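Local coordinates for protein vinylacetyl-CoA Delta-isomerase (Nitrosopumilus maritimus SCM1, PDB 6VJR) that is an oxygen-tolerant enzyme that probably dehydrates 4-hydroxybutyryl-CoA and isomerises vinylacetyl-CoA, and binds FAD and a [4Fe-4S] cluster, at residues V42-D47 with R88-N93. Sequence-based numbering, arbitrary orientation.
Sequences VAETYD and RKLGQN
Around Thr-45 and Leu-90, whose CA atoms are 7.2 Å apart, the helical segments 42-47 and 88-93 pass at 124° between their N-to-C directions, their axes approaching to 10.6 Å. Leu-90 reaches over with both methyls: CD2 lies 3.9 Å from CG of Glu-44, while CD1 meets the methyl CG2 of Thr-45 at 4.1 Å. That methyl is available because chi1 of 71° turns OG1 back onto its own helix, where it bonds to Val-42 O at 2.7 Å; Arg-100 also bonds this hydroxyl. Glu-44 extends its CG anti to the backbone N (chi1 167°) and then bends, so that OE2 accepts a hydrogen bond from Asn-93 ND2 at 3.0 Å, somewhat bent at the hydrogen. The amide nitrogen arrives nearly along the C-O axis, but OE2 sits tilted from the amide plane, and carboxylate and amide are turned well out of a common plane. OE2 also forms a salt bridge with Arg-51. An alanine in place of Glu-44 would probably leave Arg-51 without this counter-charge and the Asn-93 amide free to turn. This buried helix-helix packing joins 36-51 to 77-94 in the N-terminal family region; Leu-90, its side chain about 7 Å from the bound [4Fe-4S] cluster, also packs on Leu-48 and on Phe-98 of the cluster pocket.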
ATOM      1  N   VAL A  42      -4.130 -26.117  23.350  1.00 13.79           N
ATOM      2  CA  VAL A  42      -5.300 -26.021  24.203  1.00 14.79           C
ATOM      3  C   VAL A  42      -4.933 -26.226  25.672  1.00 14.74           C
ATOM      4  O   VAL A  42      -5.484 -25.536  26.542  1.00 15.02           O
ATOM      5  CB  VAL A  42      -6.408 -26.981  23.759  1.00 15.43           C
ATOM      6  CG1 VAL A  42      -7.612 -26.845  24.658  1.00 17.45           C
ATOM      7  CG2 VAL A  42      -6.780 -26.747  22.300  1.00 16.28           C
ATOM      8  N   ALA A  43      -4.006 -27.147  25.970  1.00 13.85           N
ATOM      9  CA  ALA A  43      -3.642 -27.380  27.366  1.00 14.23           C
ATOM     10  C   ALA A  43      -3.128 -26.088  27.999  1.00 14.62           C
ATOM     11  O   ALA A  43      -3.288 -25.863  29.177  1.00 16.54           O
ATOM     12  CB  ALA A  43      -2.609 -28.466  27.463  1.00 15.30           C
ATOM     13  N   GLU A  44      -2.407 -25.268  27.230  1.00 16.06           N
ATOM     14  CA  GLU A  44      -1.868 -24.006  27.731  1.00 16.74           C
ATOM     15  C   GLU A  44      -2.968 -23.017  28.148  1.00 15.67           C
ATOM     16  O   GLU A  44      -2.743 -22.173  29.022  1.00 16.58           O
ATOM     17  CB  GLU A  44      -0.865 -23.393  26.746  1.00 17.97           C
ATOM     18  CG  GLU A  44      -0.525 -21.946  27.072  1.00 19.70           C
ATOM     19  CD  GLU A  44       0.234 -21.642  28.360  1.00 22.04           C
ATOM     20  OE1 GLU A  44       0.644 -22.565  29.098  1.00 23.86           O
ATOM     21  OE2 GLU A  44       0.368 -20.409  28.648  1.00 23.14           O
ATOM     22  N   THR A  45      -4.181 -23.141  27.599  1.00 15.55           N
ATOM     23  CA  THR A  45      -5.279 -22.289  28.025  1.00 15.04           C
ATOM     24  C   THR A  45      -5.699 -22.635  29.458  1.00 16.97           C
ATOM     25  O   THR A  45      -6.193 -21.762  30.149  1.00 20.55           O
ATOM     26  CB  THR A  45      -6.492 -22.400  27.110  1.00 16.18           C
ATOM     27  OG1 THR A  45      -7.218 -23.624  27.173  1.00 15.93           O
ATOM     28  CG2 THR A  45      -6.150 -22.099  25.662  1.00 16.95           C
ATOM     29  N   TYR A  46      -5.543 -23.896  29.859  1.00 15.63           N
ATOM     30  CA  TYR A  46      -5.796 -24.282  31.237  1.00 16.04           C
ATOM     31  C   TYR A  46      -4.644 -23.836  32.116  1.00 16.49           C
ATOM     32  O   TYR A  46      -4.878 -23.368  33.214  1.00 18.89           O
ATOM     33  CB  TYR A  46      -6.052 -25.788  31.328  1.00 16.75           C
ATOM     34  CG  TYR A  46      -7.347 -26.323  30.728  1.00 17.48           C
ATOM     35  CD1 TYR A  46      -7.462 -26.723  29.408  1.00 17.03           C
ATOM     36  CD2 TYR A  46      -8.469 -26.434  31.524  1.00 17.94           C
ATOM     37  CE1 TYR A  46      -8.657 -27.231  28.907  1.00 16.80           C
ATOM     38  CE2 TYR A  46      -9.644 -26.979  31.063  1.00 18.93           C
ATOM     39  CZ  TYR A  46      -9.754 -27.370  29.738  1.00 17.93           C
ATOM     40  OH  TYR A  46     -10.939 -27.904  29.328  1.00 19.72           O
ATOM     41  N   ASP A  47      -3.411 -24.077  31.676  1.00 17.84           N
ATOM     42  CA  ASP A  47      -2.241 -23.735  32.480  1.00 20.03           C
ATOM     43  C   ASP A  47      -2.170 -22.229  32.752  1.00 19.27           C
ATOM     44  O   ASP A  47      -1.790 -21.794  33.823  1.00 18.91           O
ATOM     45  CB  ASP A  47      -0.986 -24.355  31.880  1.00 20.22           C
ATOM     46  CG  ASP A  47      -0.929 -25.886  31.937  1.00 21.55           C
ATOM     47  OD1 ASP A  47      -1.555 -26.503  32.874  1.00 23.22           O
ATOM     48  OD2 ASP A  47      -0.207 -26.466  31.080  1.00 25.44           O
ATOM     49  N   ARG A  88      -4.033 -12.140  23.375  1.00 11.85           N
ATOM     50  CA  ARG A  88      -2.699 -11.707  22.954  1.00 11.88           C
ATOM     51  C   ARG A  88      -1.639 -12.471  23.765  1.00 12.15           C
ATOM     52  O   ARG A  88      -0.614 -12.924  23.260  1.00 12.80           O
ATOM     53  CB  ARG A  88      -2.511 -10.193  23.053  1.00 12.84           C
ATOM     54  CG  ARG A  88      -1.162  -9.755  22.500  1.00 12.89           C
ATOM     55  CD  ARG A  88      -1.039  -8.277  22.469  1.00 13.15           C
ATOM     56  NE  ARG A  88       0.222  -7.895  21.814  1.00 14.80           N
ATOM     57  CZ  ARG A  88       0.480  -6.686  21.390  1.00 13.98           C
ATOM     58  NH1 ARG A  88      -0.376  -5.696  21.592  1.00 14.30           N
ATOM     59  NH2 ARG A  88       1.568  -6.443  20.725  1.00 13.46           N
ATOM     60  N   LYS A  89      -1.895 -12.637  25.067  1.00 12.68           N
ATOM     61  CA  LYS A  89      -0.960 -13.390  25.890  1.00 13.91           C
ATOM     62  C   LYS A  89      -0.789 -14.836  25.402  1.00 11.93           C
ATOM     63  O   LYS A  89       0.325 -15.345  25.346  1.00 13.61           O
ATOM     64  CB  LYS A  89      -1.415 -13.352  27.356  1.00 15.25           C
ATOM     65  CG  LYS A  89      -0.595 -14.134  28.319  1.00 19.21           C
ATOM     66  CD  LYS A  89       0.829 -13.701  28.339  1.00 23.48           C
ATOM     67  CE  LYS A  89       1.042 -12.406  28.897  1.00 29.43           C
ATOM     68  NZ  LYS A  89       2.318 -12.514  29.632  1.00 38.77           N
ATOM     69  N   LEU A  90      -1.880 -15.538  25.098  1.00 12.32           N
ATOM     70  CA  LEU A  90      -1.806 -16.926  24.621  1.00 11.90           C
ATOM     71  C   LEU A  90      -1.113 -16.983  23.260  1.00 12.27           C
ATOM     72  O   LEU A  90      -0.341 -17.907  23.000  1.00 14.10           O
ATOM     73  CB  LEU A  90      -3.206 -17.538  24.618  1.00 13.61           C
ATOM     74  CG  LEU A  90      -3.817 -17.846  25.981  1.00 15.00           C
ATOM     75  CD1 LEU A  90      -5.309 -18.091  25.832  1.00 16.32           C
ATOM     76  CD2 LEU A  90      -3.073 -19.037  26.513  1.00 16.77           C
ATOM     77  N   GLY A  91      -1.373 -15.992  22.404  1.00 12.75           N
ATOM     78  CA  GLY A  91      -0.642 -15.907  21.149  1.00 12.72           C
ATOM     79  C   GLY A  91       0.885 -15.818  21.360  1.00 12.48           C
ATOM     80  O   GLY A  91       1.687 -16.463  20.666  1.00 13.47           O
ATOM     81  N   GLN A  92       1.304 -14.968  22.289  1.00 11.98           N
ATOM     82  CA  GLN A  92       2.709 -14.864  22.663  1.00 12.45           C
ATOM     83  C   GLN A  92       3.270 -16.199  23.164  1.00 13.04           C
ATOM     84  O   GLN A  92       4.414 -16.518  22.896  1.00 13.81           O
ATOM     85  CB  GLN A  92       2.916 -13.809  23.732  1.00 13.15           C
ATOM     86  CG  GLN A  92       2.688 -12.382  23.274  1.00 14.12           C
ATOM     87  CD  GLN A  92       3.036 -11.367  24.335  1.00 15.32           C
ATOM     88  OE1 GLN A  92       3.323 -11.695  25.495  1.00 16.98           O
ATOM     89  NE2 GLN A  92       3.090 -10.131  23.900  1.00 17.07           N
ATOM     90  N   ASN A  93       2.493 -16.918  24.001  1.00 13.02           N
ATOM     91  CA  ASN A  93       2.948 -18.118  24.657  1.00 13.44           C
ATOM     92  C   ASN A  93       2.995 -19.347  23.754  1.00 13.44           C
ATOM     93  O   ASN A  93       3.801 -20.246  24.030  1.00 15.16           O
ATOM     94  CB  ASN A  93       2.071 -18.442  25.848  1.00 14.25           C
ATOM     95  CG  ASN A  93       2.180 -17.460  26.980  1.00 16.51           C
ATOM     96  OD1 ASN A  93       3.003 -16.548  26.957  1.00 17.73           O
ATOM     97  ND2 ASN A  93       1.394 -17.711  28.020  1.00 19.82           N
TER